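Long-range contact in putative exported protein (Bacteroides fragilis, PDB 4RAA), which is of unknown function but adopts the fold of a six-bladed beta-propeller and is probably exported from the cell: residues V313-L324 and N348-R359. Numbering follows the deposited sequence.
Sequences VDDYHVAPLDVL and NEEDNSILLFVR
With Arg359 CG set between its own backbone N and carbonyl carbon (chi1 62°) and the chain running extended out to NE, the arginine is laid over one face of the Tyr316 ring. The guanidinium stacks on the ring with centres 4.0 Å apart and planes 19° from parallel, while Arg359 CD makes a CH-pi contact, 3.7 Å from the Tyr316 ring centroid and almost on the ring normal. A salt bridge from Arg359 NE to Glu26 on the neighbouring strand 25-31 probably helps hold the guanidinium over the tyrosine; Asp314 OD1, 4.4 Å from Arg359 NH1, is too far for a salt bridge but may still attract the charge. Phe357 crosses Tyr316 at about a right angle; the edge of its ring takes Tyr316 CB and also Val313, whose CB is 3.6 Å from Phe357 CE2. The stack lies at one end of the antiparallel pair of strands 316-321 and 354-359. Strand 25-31 is the edge strand beyond 354-359, so N- and C-terminal strands share one blade, consistent with the Velcro closure of a six-bladed propeller. Six backbone hydrogen bonds join the pair, two each for His317–Val358, Ala319–Leu356 and Leu321–Ile354. On the face carrying Val318 and Pro320, Leu355 CD2 reaches Pro320 CB at 3.9 Å. Beyond the strands, Val323 CG1 meets Asn348 O and Val323 CG2 meets Asn352 O, both at 3.3 Å, while CG2 also touches Ile354 CG1 on the strand.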
# COMPACT_ATOMS: atom_id res chain seq x y z
N VAL A 313 28.61 10.30 6.26
CA VAL A 313 28.69 11.12 5.04
C VAL A 313 30.13 11.09 4.51
O VAL A 313 31.02 11.66 5.15
CB VAL A 313 28.27 12.59 5.34
CG1 VAL A 313 28.35 13.48 4.09
CG2 VAL A 313 26.87 12.64 5.95
N ASP A 314 30.37 10.43 3.37
CA ASP A 314 31.73 10.29 2.78
C ASP A 314 32.67 9.68 3.86
O ASP A 314 33.75 10.21 4.16
CB ASP A 314 32.20 11.66 2.23
CG ASP A 314 33.56 11.61 1.53
OD1 ASP A 314 33.92 10.56 0.94
OD2 ASP A 314 34.27 12.64 1.57
N ASP A 315 32.18 8.60 4.49
CA ASP A 315 32.85 7.90 5.59
C ASP A 315 33.13 8.75 6.88
O ASP A 315 33.93 8.34 7.71
CB ASP A 315 34.12 7.18 5.09
CG ASP A 315 33.83 6.09 4.03
OD1 ASP A 315 32.67 5.62 3.88
OD2 ASP A 315 34.79 5.66 3.35
N TYR A 316 32.45 9.90 7.04
CA TYR A 316 32.57 10.75 8.25
C TYR A 316 31.38 10.48 9.18
O TYR A 316 30.24 10.45 8.72
CB TYR A 316 32.59 12.26 7.95
CG TYR A 316 33.90 12.84 7.42
CD1 TYR A 316 34.89 13.31 8.30
CD2 TYR A 316 34.13 12.96 6.05
CE1 TYR A 316 36.08 13.86 7.83
CE2 TYR A 316 35.33 13.51 5.56
CZ TYR A 316 36.29 13.96 6.45
OH TYR A 316 37.46 14.49 5.96
N HIS A 317 31.66 10.30 10.47
CA HIS A 317 30.63 10.12 11.50
C HIS A 317 30.10 11.51 11.84
O HIS A 317 30.89 12.45 11.87
CB HIS A 317 31.22 9.45 12.74
CG HIS A 317 31.71 8.06 12.48
ND1 HIS A 317 31.07 6.94 12.97
CD2 HIS A 317 32.75 7.61 11.74
CE1 HIS A 317 31.71 5.86 12.55
NE2 HIS A 317 32.73 6.24 11.80
N VAL A 318 28.79 11.62 12.07
CA VAL A 318 28.12 12.90 12.32
C VAL A 318 27.71 13.03 13.78
O VAL A 318 27.18 12.08 14.35
CB VAL A 318 26.86 13.07 11.43
CG1 VAL A 318 26.18 14.42 11.67
CG2 VAL A 318 27.23 12.90 9.96
N ALA A 319 27.93 14.21 14.36
CA ALA A 319 27.53 14.50 15.74
C ALA A 319 27.08 15.96 15.83
O ALA A 319 27.91 16.85 15.69
CB ALA A 319 28.69 14.26 16.69
N PRO A 320 25.77 16.22 16.04
CA PRO A 320 25.30 17.61 16.12
C PRO A 320 25.68 18.23 17.46
O PRO A 320 25.59 17.56 18.49
CB PRO A 320 23.80 17.48 15.96
CG PRO A 320 23.49 16.17 16.58
CD PRO A 320 24.66 15.28 16.27
N LEU A 321 26.11 19.49 17.41
CA LEU A 321 26.56 20.25 18.57
C LEU A 321 25.62 21.44 18.80
O LEU A 321 25.29 22.15 17.85
CB LEU A 321 27.98 20.74 18.30
CG LEU A 321 29.03 19.70 17.89
CD1 LEU A 321 30.32 20.38 17.45
CD2 LEU A 321 29.35 18.72 19.02
N ASP A 322 25.20 21.65 20.05
CA ASP A 322 24.25 22.70 20.42
C ASP A 322 24.98 24.04 20.47
O ASP A 322 25.91 24.19 21.27
CB ASP A 322 23.59 22.40 21.77
CG ASP A 322 22.52 23.40 22.14
OD1 ASP A 322 21.51 23.49 21.40
OD2 ASP A 322 22.66 24.08 23.18
N VAL A 323 24.53 25.01 19.68
CA VAL A 323 25.19 26.32 19.56
C VAL A 323 25.23 27.06 20.89
O VAL A 323 26.32 27.31 21.40
CB VAL A 323 24.56 27.18 18.43
CG1 VAL A 323 25.11 28.61 18.42
CG2 VAL A 323 24.77 26.50 17.07
N LEU A 324 24.07 27.35 21.48
CA LEU A 324 24.02 28.12 22.73
C LEU A 324 24.84 27.52 23.86
O LEU A 324 25.51 28.27 24.60
CB LEU A 324 22.57 28.34 23.21
CG LEU A 324 22.38 29.17 24.49
CD1 LEU A 324 23.04 30.54 24.39
CD2 LEU A 324 20.90 29.30 24.79
N ASN A 348 24.46 32.71 15.52
CA ASN A 348 23.55 33.31 16.48
C ASN A 348 23.22 32.28 17.55
O ASN A 348 23.31 31.07 17.29
CB ASN A 348 22.27 33.78 15.79
CG ASN A 348 22.52 34.89 14.78
OD1 ASN A 348 23.36 35.75 14.99
ND2 ASN A 348 21.77 34.87 13.70
N GLU A 349 22.81 32.75 18.73
CA GLU A 349 22.43 31.87 19.86
C GLU A 349 21.27 30.91 19.51
O GLU A 349 21.22 29.80 20.05
CB GLU A 349 22.06 32.66 21.14
CG GLU A 349 23.22 33.32 21.90
CD GLU A 349 23.75 34.61 21.29
OE1 GLU A 349 23.15 35.13 20.34
OE2 GLU A 349 24.78 35.13 21.80
N GLU A 350 20.41 31.32 18.58
CA GLU A 350 19.23 30.54 18.16
C GLU A 350 19.50 29.58 17.00
O GLU A 350 18.61 28.81 16.66
CB GLU A 350 18.07 31.48 17.77
CG GLU A 350 17.68 32.55 18.80
CD GLU A 350 18.65 33.71 18.93
OE1 GLU A 350 19.54 33.84 18.07
OE2 GLU A 350 18.55 34.49 19.90
N ASP A 351 20.69 29.61 16.40
CA ASP A 351 20.99 28.79 15.21
C ASP A 351 20.98 27.27 15.43
O ASP A 351 21.29 26.79 16.53
CB ASP A 351 22.34 29.19 14.54
CG ASP A 351 22.26 30.50 13.74
OD1 ASP A 351 21.20 30.83 13.17
OD2 ASP A 351 23.30 31.17 13.63
N ASN A 352 20.61 26.54 14.37
CA ASN A 352 20.59 25.08 14.37
C ASN A 352 21.96 24.50 14.67
O ASN A 352 22.97 25.19 14.64
CB ASN A 352 20.10 24.52 13.01
CG ASN A 352 18.61 24.74 12.76
OD1 ASN A 352 17.84 25.02 13.68
ND2 ASN A 352 18.20 24.57 11.50
N SER A 353 21.99 23.20 14.95
CA SER A 353 23.22 22.50 15.29
C SER A 353 24.35 22.65 14.26
O SER A 353 24.11 22.67 13.05
CB SER A 353 22.95 20.99 15.48
OG SER A 353 22.03 20.76 16.53
N ILE A 354 25.58 22.81 14.78
CA ILE A 354 26.79 22.76 13.96
C ILE A 354 27.17 21.28 13.97
O ILE A 354 27.42 20.71 15.04
CB ILE A 354 27.96 23.61 14.51
CG1 ILE A 354 27.56 25.10 14.54
CG2 ILE A 354 29.23 23.36 13.69
CD1 ILE A 354 28.60 26.03 15.13
N LEU A 355 27.22 20.66 12.79
CA LEU A 355 27.58 19.24 12.67
C LEU A 355 29.09 19.06 12.72
O LEU A 355 29.84 19.83 12.13
CB LEU A 355 27.06 18.62 11.37
CG LEU A 355 25.57 18.73 11.10
CD1 LEU A 355 25.24 18.00 9.81
CD2 LEU A 355 24.74 18.19 12.27
N LEU A 356 29.50 18.03 13.45
CA LEU A 356 30.88 17.58 13.55
C LEU A 356 30.98 16.36 12.64
O LEU A 356 30.25 15.38 12.83
CB LEU A 356 31.24 17.17 14.98
CG LEU A 356 32.50 16.31 15.22
CD1 LEU A 356 33.75 16.89 14.59
CD2 LEU A 356 32.70 16.11 16.72
N PHE A 357 31.86 16.45 11.64
CA PHE A 357 32.19 15.34 10.76
C PHE A 357 33.55 14.86 11.25
O PHE A 357 34.50 15.65 11.26
CB PHE A 357 32.23 15.78 9.31
CG PHE A 357 30.88 16.09 8.74
CD1 PHE A 357 30.32 17.36 8.91
CD2 PHE A 357 30.14 15.13 8.06
CE1 PHE A 357 29.06 17.65 8.39
CE2 PHE A 357 28.89 15.42 7.54
CZ PHE A 357 28.35 16.68 7.70
N VAL A 358 33.62 13.59 11.67
CA VAL A 358 34.85 12.99 12.23
C VAL A 358 35.05 11.54 11.78
O VAL A 358 34.09 10.80 11.65
CB VAL A 358 34.84 13.08 13.78
CG1 VAL A 358 33.63 12.39 14.39
CG2 VAL A 358 36.13 12.54 14.39
N ARG A 359 36.30 11.17 11.53
CA ARG A 359 36.66 9.79 11.14
C ARG A 359 38.13 9.52 11.44
O ARG A 359 38.88 10.44 11.79
CB ARG A 359 36.38 9.54 9.65
CG ARG A 359 37.18 10.42 8.69
CD ARG A 359 36.82 10.18 7.23
NE ARG A 359 37.64 11.01 6.33
CZ ARG A 359 37.59 11.01 5.00
NH1 ARG A 359 36.75 10.22 4.33
NH2 ARG A 359 38.41 11.82 4.32